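Local atomic coordinates of UDP-N-acetylglucosamine 2-epimerase (Methanocaldococcus jannaschii, PDB entry 4NES), a protein that probably catalyses the reversible C-2 epimerisation of UDP-N-acetylglucosamine to UDP-N-acetylmannosamine. Residues A[80-84]-A[105-111]; A[292-296]-A[309-314]; A[302-308]-A[319-325]. One frame throughout, in Å; residues are numbered along the deposited sequence.

Interaction 1: residues A[80-84]-A[105-111]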
# COMPACT_ATOMS: atom_id res chain seq x y z
N LYS A 80 3.82 -8.64 -15.41
CA LYS A 80 4.26 -9.28 -16.65
C LYS A 80 4.31 -8.28 -17.80
O LYS A 80 5.28 -8.24 -18.56
CB LYS A 80 3.34 -10.45 -17.01
CG LYS A 80 3.47 -11.65 -16.10
CD LYS A 80 2.44 -12.71 -16.48
CE LYS A 80 2.48 -13.90 -15.54
NZ LYS A 80 1.37 -14.86 -15.85
N VAL A 81 3.27 -7.46 -17.92
CA VAL A 81 3.23 -6.45 -18.96
C VAL A 81 4.29 -5.37 -18.76
O VAL A 81 5.00 -5.03 -19.71
CB VAL A 81 1.85 -5.78 -19.05
CG1 VAL A 81 1.88 -4.69 -20.11
CG2 VAL A 81 0.79 -6.82 -19.38
N LEU A 82 4.43 -4.86 -17.54
CA LEU A 82 5.38 -3.78 -17.31
C LEU A 82 6.84 -4.22 -17.45
O LEU A 82 7.69 -3.42 -17.87
CB LEU A 82 5.14 -3.09 -15.96
CG LEU A 82 3.79 -2.39 -15.81
CD1 LEU A 82 3.71 -1.67 -14.47
CD2 LEU A 82 3.51 -1.43 -16.96
N LEU A 83 7.13 -5.47 -17.12
CA LEU A 83 8.47 -6.03 -17.35
C LEU A 83 8.81 -6.12 -18.83
O LEU A 83 9.98 -6.01 -19.22
CB LEU A 83 8.59 -7.41 -16.70
CG LEU A 83 8.78 -7.40 -15.19
CD1 LEU A 83 8.69 -8.81 -14.63
CD2 LEU A 83 10.12 -6.77 -14.81
N LYS A 84 7.79 -6.34 -19.66
CA LYS A 84 7.99 -6.43 -21.10
C LYS A 84 8.07 -5.06 -21.74
O LYS A 84 8.99 -4.79 -22.52
CB LYS A 84 6.86 -7.22 -21.74
CG LYS A 84 6.89 -7.17 -23.25
CD LYS A 84 5.69 -7.86 -23.85
CE LYS A 84 5.78 -7.90 -25.36
NZ LYS A 84 4.67 -8.68 -25.96
N VAL A 105 2.73 -2.30 -8.40
CA VAL A 105 3.64 -2.97 -9.33
C VAL A 105 4.70 -1.99 -9.81
O VAL A 105 5.89 -2.28 -9.77
CB VAL A 105 2.90 -3.56 -10.56
CG1 VAL A 105 3.92 -4.03 -11.59
CG2 VAL A 105 1.99 -4.71 -10.15
N ALA A 106 4.25 -0.82 -10.26
CA ALA A 106 5.17 0.17 -10.81
C ALA A 106 6.21 0.62 -9.79
O ALA A 106 7.39 0.72 -10.11
CB ALA A 106 4.40 1.36 -11.37
N SER A 107 5.78 0.87 -8.56
CA SER A 107 6.68 1.33 -7.52
C SER A 107 7.82 0.36 -7.25
O SER A 107 8.97 0.78 -7.10
CB SER A 107 5.91 1.63 -6.22
OG SER A 107 5.48 0.44 -5.59
N LYS A 108 7.53 -0.94 -7.21
CA LYS A 108 8.59 -1.92 -6.97
C LYS A 108 9.50 -2.10 -8.18
O LYS A 108 10.63 -2.54 -8.05
CB LYS A 108 8.00 -3.27 -6.55
CG LYS A 108 7.29 -3.26 -5.19
CD LYS A 108 8.29 -3.07 -4.04
CE LYS A 108 7.61 -3.11 -2.67
NZ LYS A 108 7.13 -4.48 -2.30
N LEU A 109 9.01 -1.75 -9.37
CA LEU A 109 9.82 -1.79 -10.58
C LEU A 109 10.58 -0.49 -10.80
O LEU A 109 11.30 -0.35 -11.78
CB LEU A 109 8.95 -2.08 -11.80
CG LEU A 109 8.34 -3.47 -11.93
CD1 LEU A 109 7.52 -3.58 -13.22
CD2 LEU A 109 9.40 -4.56 -11.88
N LYS A 110 10.41 0.45 -9.88
CA LYS A 110 11.05 1.77 -9.93
C LYS A 110 10.59 2.59 -11.15
O LYS A 110 11.36 3.36 -11.74
CB LYS A 110 12.57 1.67 -9.82
CG LYS A 110 12.99 0.87 -8.60
CD LYS A 110 14.48 0.93 -8.35
CE LYS A 110 14.86 -0.07 -7.26
NZ LYS A 110 16.20 0.20 -6.68
N ILE A 111 9.32 2.41 -11.50
CA ILE A 111 8.68 3.18 -12.57
C ILE A 111 7.84 4.26 -11.91
O ILE A 111 7.02 3.97 -11.04
CB ILE A 111 7.76 2.29 -13.42
CG1 ILE A 111 8.57 1.21 -14.15
CG2 ILE A 111 6.96 3.14 -14.42
CD1 ILE A 111 7.71 0.14 -14.80
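Leu82 of helix 67-85 packs against Val105, Ala106 and Leu109 at the end of helix 97-108, joining two helices on one face of a parallel sheet of the GT-B fold. The two helices precede and follow strand 89-93 in the chain. Leu82 takes the largest share of the contact, and each part of it has its own neighbour. Its CD1 meets Val105 CG1 at 3.7 Å, and Ala106 CB lies farther from the same methyl, at 4.4 Å. The side chains of Leu82 and Val105 run at a slant to each other. Nearer the backbone, Leu82 CB is touched by Leu109 CD1 at 3.7 Å. The other branch of Leu109 goes to a different leucine: its CD2 lies 3.7 Å from Leu83 CD2, and these two side chains cross nearly at right angles. The fork of Leu109 thus reaches two successive residues of helix 67-85.

A Schellman motif ends helix 97-108 here. Lys110 takes a positive phi of 63°, and Ile111 N bonds back to Ala106 O at 2.9 Å. The chain reversal brings Ile111 to the same side as Leu109, and Ile111 CD1 comes within 4.3 Å of Leu82 CB. Leu82, Ala106 and Ile111 also touch Val90 of strand 89-93, the strand between the two helices in the chain. The packing is wholly apolar across the two segments, buried around Leu82 and open to solvent around Leu83. On helix 97-108, Lys108 turns to the second subunit, where its NZ bonds Asn97 and Asn132 of that chain.

Interaction 2: residues A[292-296]-A[309-314]. With UDP (uridine-5'-diphosphate), chain C.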
# COMPACT_ATOMS: atom_id res chain seq x y z
N GLN A 292 -21.47 12.81 -7.39
CA GLN A 292 -21.44 13.99 -6.52
C GLN A 292 -20.79 15.17 -7.23
O GLN A 292 -21.26 16.30 -7.15
CB GLN A 292 -20.64 13.70 -5.24
CG GLN A 292 -21.34 12.79 -4.24
CD GLN A 292 -20.42 12.50 -3.08
OE1 GLN A 292 -20.16 13.37 -2.25
NE2 GLN A 292 -19.92 11.27 -3.01
N GLU A 293 -19.69 14.90 -7.93
CA GLU A 293 -18.99 15.93 -8.68
C GLU A 293 -19.82 16.46 -9.85
O GLU A 293 -19.94 17.67 -10.03
CB GLU A 293 -17.64 15.40 -9.17
CG GLU A 293 -16.67 15.18 -8.02
CD GLU A 293 -15.57 14.19 -8.33
OE1 GLU A 293 -15.65 13.48 -9.36
OE2 GLU A 293 -14.62 14.11 -7.53
N GLU A 294 -20.39 15.55 -10.63
CA GLU A 294 -21.21 15.95 -11.77
C GLU A 294 -22.45 16.74 -11.36
O GLU A 294 -22.80 17.71 -12.02
CB GLU A 294 -21.58 14.73 -12.61
CG GLU A 294 -20.34 14.17 -13.28
CD GLU A 294 -20.53 12.79 -13.85
OE1 GLU A 294 -21.49 12.08 -13.47
OE2 GLU A 294 -19.67 12.38 -14.66
N ALA A 295 -23.10 16.33 -10.27
CA ALA A 295 -24.26 17.06 -9.77
C ALA A 295 -23.85 18.50 -9.47
O ALA A 295 -24.55 19.45 -9.83
CB ALA A 295 -24.81 16.38 -8.52
N CYS A 296 -22.69 18.66 -8.85
CA CYS A 296 -22.21 19.99 -8.50
C CYS A 296 -21.94 20.82 -9.76
O CYS A 296 -22.36 21.98 -9.88
CB CYS A 296 -20.96 19.86 -7.64
SG CYS A 296 -20.26 21.42 -7.07
N THR A 309 -17.89 12.07 2.96
CA THR A 309 -17.54 12.11 1.55
C THR A 309 -16.09 12.53 1.40
O THR A 309 -15.53 13.19 2.28
CB THR A 309 -18.46 13.08 0.75
OG1 THR A 309 -18.04 13.10 -0.62
CG2 THR A 309 -18.37 14.51 1.31
N GLU A 310 -15.47 12.12 0.30
CA GLU A 310 -14.10 12.53 0.03
C GLU A 310 -14.08 13.71 -0.93
O GLU A 310 -13.01 14.16 -1.35
CB GLU A 310 -13.21 11.37 -0.46
CG GLU A 310 -13.71 10.63 -1.68
CD GLU A 310 -14.95 9.83 -1.39
OE1 GLU A 310 -14.88 8.89 -0.57
OE2 GLU A 310 -16.00 10.17 -1.96
N ARG A 311 -15.26 14.23 -1.26
CA ARG A 311 -15.32 15.53 -1.94
C ARG A 311 -16.15 16.50 -1.12
O ARG A 311 -17.26 16.89 -1.50
CB ARG A 311 -15.73 15.44 -3.43
CG ARG A 311 -16.87 14.49 -3.78
CD ARG A 311 -16.38 13.05 -3.95
NE ARG A 311 -15.54 12.84 -5.14
CZ ARG A 311 -14.98 11.68 -5.45
NH1 ARG A 311 -15.13 10.63 -4.66
NH2 ARG A 311 -14.25 11.57 -6.55
N PRO A 312 -15.61 16.93 0.04
CA PRO A 312 -16.33 17.78 0.97
C PRO A 312 -16.59 19.16 0.40
O PRO A 312 -17.43 19.86 0.94
CB PRO A 312 -15.37 17.88 2.17
CG PRO A 312 -14.02 17.64 1.57
CD PRO A 312 -14.27 16.59 0.55
N GLU A 313 -15.88 19.53 -0.66
CA GLU A 313 -16.07 20.84 -1.28
C GLU A 313 -17.51 20.98 -1.79
O GLU A 313 -18.07 22.07 -1.78
CB GLU A 313 -15.04 21.08 -2.40
CG GLU A 313 -13.64 20.49 -2.09
CD GLU A 313 -13.57 19.01 -2.36
OE1 GLU A 313 -14.60 18.47 -2.78
OE2 GLU A 313 -12.47 18.36 -2.19
N THR A 314 -18.12 19.87 -2.20
CA THR A 314 -19.51 19.92 -2.66
C THR A 314 -20.48 20.27 -1.53
O THR A 314 -21.48 20.94 -1.75
CB THR A 314 -19.94 18.59 -3.29
OG1 THR A 314 -19.88 17.55 -2.30
CG2 THR A 314 -19.04 18.24 -4.46
N1 UDP C . -22.35 6.83 -15.00
C2 UDP C . -22.74 6.47 -16.25
N3 UDP C . -23.85 5.72 -16.42
C4 UDP C . -24.60 5.30 -15.37
C5 UDP C . -24.23 5.65 -14.07
C6 UDP C . -23.07 6.42 -13.92
O2 UDP C . -22.08 6.83 -17.23
O4 UDP C . -25.73 4.52 -15.60
C1' UDP C . -21.12 7.60 -14.75
C2' UDP C . -21.23 8.86 -14.08
O2' UDP C . -21.65 9.87 -14.98
C3' UDP C . -19.89 9.07 -13.51
C4' UDP C . -19.40 7.71 -13.29
O4' UDP C . -20.33 6.83 -13.85
O3' UDP C . -19.01 9.75 -14.36
C5' UDP C . -19.26 7.35 -11.85
O5' UDP C . -18.90 6.00 -11.68
PA UDP C . -19.37 5.14 -10.43
O1A UDP C . -19.64 3.73 -10.91
O2A UDP C . -20.60 5.79 -9.82
O3A UDP C . -18.17 5.06 -9.41
PB UDP C . -17.52 6.05 -8.39
O1B UDP C . -17.45 7.45 -9.00
O2B UDP C . -18.31 6.03 -7.11
O3B UDP C . -16.16 5.45 -8.19
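Gln292 and Glu293, on the helix 289-298 that supplies Glu294 to the UDP pocket, meet Thr309 and Arg311 of the loop leading to helix 313-316. Arg311 approaches Glu293 side-on. Its NH2 reaches Glu293 OE2 at 2.7 Å and its NE reaches the same oxygen at 2.9 Å. Glu293 OE2 lies in the guanidinium plane, but both nitrogens come to it from one face of the carboxylate; the two planes stand 71° apart. Bends at chi2 (-83°) and chi3 (-69°) carry the Arg311 chain across Gln292 at about a right angle. Arg311 NH1 bonds Glu310 OE2 at 2.9 Å, making a salt-bridge network, and Arg306 also binds that Glu310 oxygen. Lys15 takes the other oxygen of Glu293.

An ST turn shapes the loop: Thr309 OG1 accepts from Arg311 N at 3.1 Å. The hydroxyl also donates to Gln292 OE1 at 2.7 Å, in the amide plane and on a lone pair. Farther along, the methyl Thr314 CG2 packs 4.1 Å from Cys296 CB. On another side of the helix, Glu294 holds the ribose with both carboxylate oxygens: UDP O2' donates to Glu294 OE1 at 2.7 Å, and UDP O3' donates to Glu294 OE2 at 2.7 Å.

Interaction 3: residues A[302-308]-A[319-325]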
# COMPACT_ATOMS: atom_id res chain seq x y z
N CYS A 302 -27.66 17.79 -4.83
CA CYS A 302 -27.28 16.41 -4.58
C CYS A 302 -27.52 16.04 -3.12
O CYS A 302 -27.32 16.85 -2.21
CB CYS A 302 -25.80 16.22 -4.93
SG CYS A 302 -25.25 14.50 -4.96
N ILE A 303 -27.99 14.81 -2.90
CA ILE A 303 -28.09 14.25 -1.56
C ILE A 303 -27.27 12.97 -1.55
O ILE A 303 -27.52 12.06 -2.35
CB ILE A 303 -29.54 13.97 -1.17
CG1 ILE A 303 -30.30 15.28 -1.00
CG2 ILE A 303 -29.60 13.15 0.12
CD1 ILE A 303 -31.80 15.10 -0.93
N THR A 304 -26.28 12.92 -0.67
CA THR A 304 -25.34 11.81 -0.65
C THR A 304 -25.69 10.84 0.47
O THR A 304 -25.74 11.21 1.65
CB THR A 304 -23.88 12.30 -0.54
OG1 THR A 304 -23.57 13.10 -1.68
CG2 THR A 304 -22.93 11.12 -0.52
N LEU A 305 -25.94 9.59 0.09
CA LEU A 305 -26.38 8.55 1.02
C LEU A 305 -25.17 7.88 1.68
O LEU A 305 -24.98 6.66 1.60
CB LEU A 305 -27.24 7.53 0.25
CG LEU A 305 -28.44 8.13 -0.49
CD1 LEU A 305 -28.92 7.19 -1.60
CD2 LEU A 305 -29.58 8.44 0.46
N ARG A 306 -24.35 8.71 2.34
CA ARG A 306 -23.14 8.26 3.02
C ARG A 306 -22.96 9.09 4.28
O ARG A 306 -23.57 10.16 4.41
CB ARG A 306 -21.90 8.44 2.12
CG ARG A 306 -21.90 7.59 0.86
CD ARG A 306 -20.73 7.95 -0.06
NE ARG A 306 -19.45 7.90 0.65
CZ ARG A 306 -18.31 8.40 0.18
NH1 ARG A 306 -18.26 8.95 -1.02
NH2 ARG A 306 -17.21 8.33 0.92
N ASP A 307 -22.14 8.60 5.21
CA ASP A 307 -21.89 9.31 6.46
C ASP A 307 -20.78 10.34 6.30
O ASP A 307 -20.59 11.21 7.16
CB ASP A 307 -21.51 8.33 7.57
CG ASP A 307 -22.64 7.39 7.93
OD1 ASP A 307 -23.80 7.84 7.93
OD2 ASP A 307 -22.36 6.21 8.22
N ASN A 308 -20.05 10.23 5.20
CA ASN A 308 -18.96 11.15 4.91
C ASN A 308 -18.71 11.14 3.42
O ASN A 308 -19.27 10.31 2.69
CB ASN A 308 -17.69 10.75 5.65
CG ASN A 308 -17.38 9.29 5.50
OD1 ASN A 308 -17.18 8.81 4.39
ND2 ASN A 308 -17.35 8.56 6.61
N ALA A 319 -23.85 22.53 -2.44
CA ALA A 319 -24.40 21.75 -3.55
C ALA A 319 -24.88 20.36 -3.10
O ALA A 319 -25.61 19.71 -3.83
CB ALA A 319 -23.38 21.62 -4.67
N ASN A 320 -24.47 19.93 -1.91
CA ASN A 320 -24.56 18.53 -1.50
C ASN A 320 -24.79 18.48 0.00
O ASN A 320 -24.39 19.39 0.73
CB ASN A 320 -23.25 17.83 -1.87
CG ASN A 320 -23.29 16.30 -1.73
OD1 ASN A 320 -24.35 15.68 -1.59
ND2 ASN A 320 -22.11 15.69 -1.80
N ILE A 321 -25.46 17.42 0.45
CA ILE A 321 -25.72 17.21 1.87
C ILE A 321 -25.63 15.72 2.15
O ILE A 321 -26.09 14.90 1.33
CB ILE A 321 -27.10 17.78 2.26
CG1 ILE A 321 -27.39 17.58 3.75
CG2 ILE A 321 -28.20 17.20 1.39
CD1 ILE A 321 -28.57 18.39 4.23
N LEU A 322 -25.02 15.36 3.28
CA LEU A 322 -24.85 13.96 3.65
C LEU A 322 -25.99 13.49 4.56
O LEU A 322 -26.30 14.16 5.55
CB LEU A 322 -23.53 13.76 4.39
CG LEU A 322 -22.28 14.29 3.71
CD1 LEU A 322 -21.05 14.01 4.54
CD2 LEU A 322 -22.13 13.68 2.33
N VAL A 323 -26.59 12.35 4.22
CA VAL A 323 -27.69 11.80 5.02
C VAL A 323 -27.50 10.34 5.45
O VAL A 323 -28.33 9.80 6.19
CB VAL A 323 -29.04 11.89 4.26
CG1 VAL A 323 -29.37 13.33 3.95
CG2 VAL A 323 -29.01 11.05 2.99
N GLY A 324 -26.42 9.72 4.99
CA GLY A 324 -26.16 8.32 5.29
C GLY A 324 -27.33 7.40 5.04
O GLY A 324 -27.96 7.42 3.96
N ASP A 325 -27.62 6.63 6.09
CA ASP A 325 -28.59 5.54 6.23
C ASP A 325 -29.94 6.08 6.69
O ASP A 325 -30.97 5.39 6.63
CB ASP A 325 -28.01 4.63 7.33
CG ASP A 325 -28.89 3.44 7.68
OD1 ASP A 325 -29.97 3.61 8.28
OD2 ASP A 325 -28.45 2.30 7.42
O HOH W 1 -26.00 6.68 8.41
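Thr304 and Leu322 pair in parallel where strand 302-304 meets 320-322, the last strand of its sheet within this chain. The two strands are joined through helix 313-316 as a beta-alpha-beta unit. Thr304 N donates to Ile321 O at 2.8 Å and an almost straight 174°. Thr304 O accepts from Val323 N at 2.9 Å. Earlier in the pair, Cys302 N donates to Ala319 O at 3.0 Å, while the bond from Ile321 N to Cys302 O is weak. On its other edge, strand 302-304 uses Ile303 to bond Ile284 and Thr286.

The side chains add a polar pair. Thr304 OG1 donates to Asn320 OD1 at 2.7 Å, in the amide plane and on a lone pair. With CG anti to the backbone N (chi1 -170°), the Asn320 amide lies against Cys302 and Thr304. Its ND2 bonds Thr314 OG1 of helix 313-316. An alanine at Asn320 would remove the bonds to Thr304 and Thr314 and is likely to leave those buried hydroxyls each short of a partner. On the opposite face, Ile303 CG1 lies beside Ile321 CG2 at 3.7 Å, against helix 327-338.

Past the strands, Gly324 N makes a weak bond to Arg306 O. A water donates to Asp307 OD1 and accepts from Asp325 N at 2.8 Å. Gly324 CA is 3.6 Å from Asp307 OD1, and a CB there would clash with that oxygen. The chemistry implies a pairing fixed by straight backbone bonds around Thr304, with the Asn320 amide tying the edge strand to the connecting helix.

Interactions 2 and 3 are buried neighbours, their centres about 10 Å apart, and their segments alternate along the chain. They share the run from helix 289-298 to strand 320-322: Thr314 O lies 2.9 Å from Ala319 N, a probable hydrogen bond. Interaction 1 lies on the other side of the chain's centre, about 33 Å from interaction 2 and 39 Å from interaction 3, centre to centre. It is partly buried and joins two helices that flank the other parallel sheet. Its chemistry is apolar packing, mostly of leucines. Interaction 2, beside UDP, relies on buried charge pairs, and interaction 3 on strand pairing with one side-chain amide.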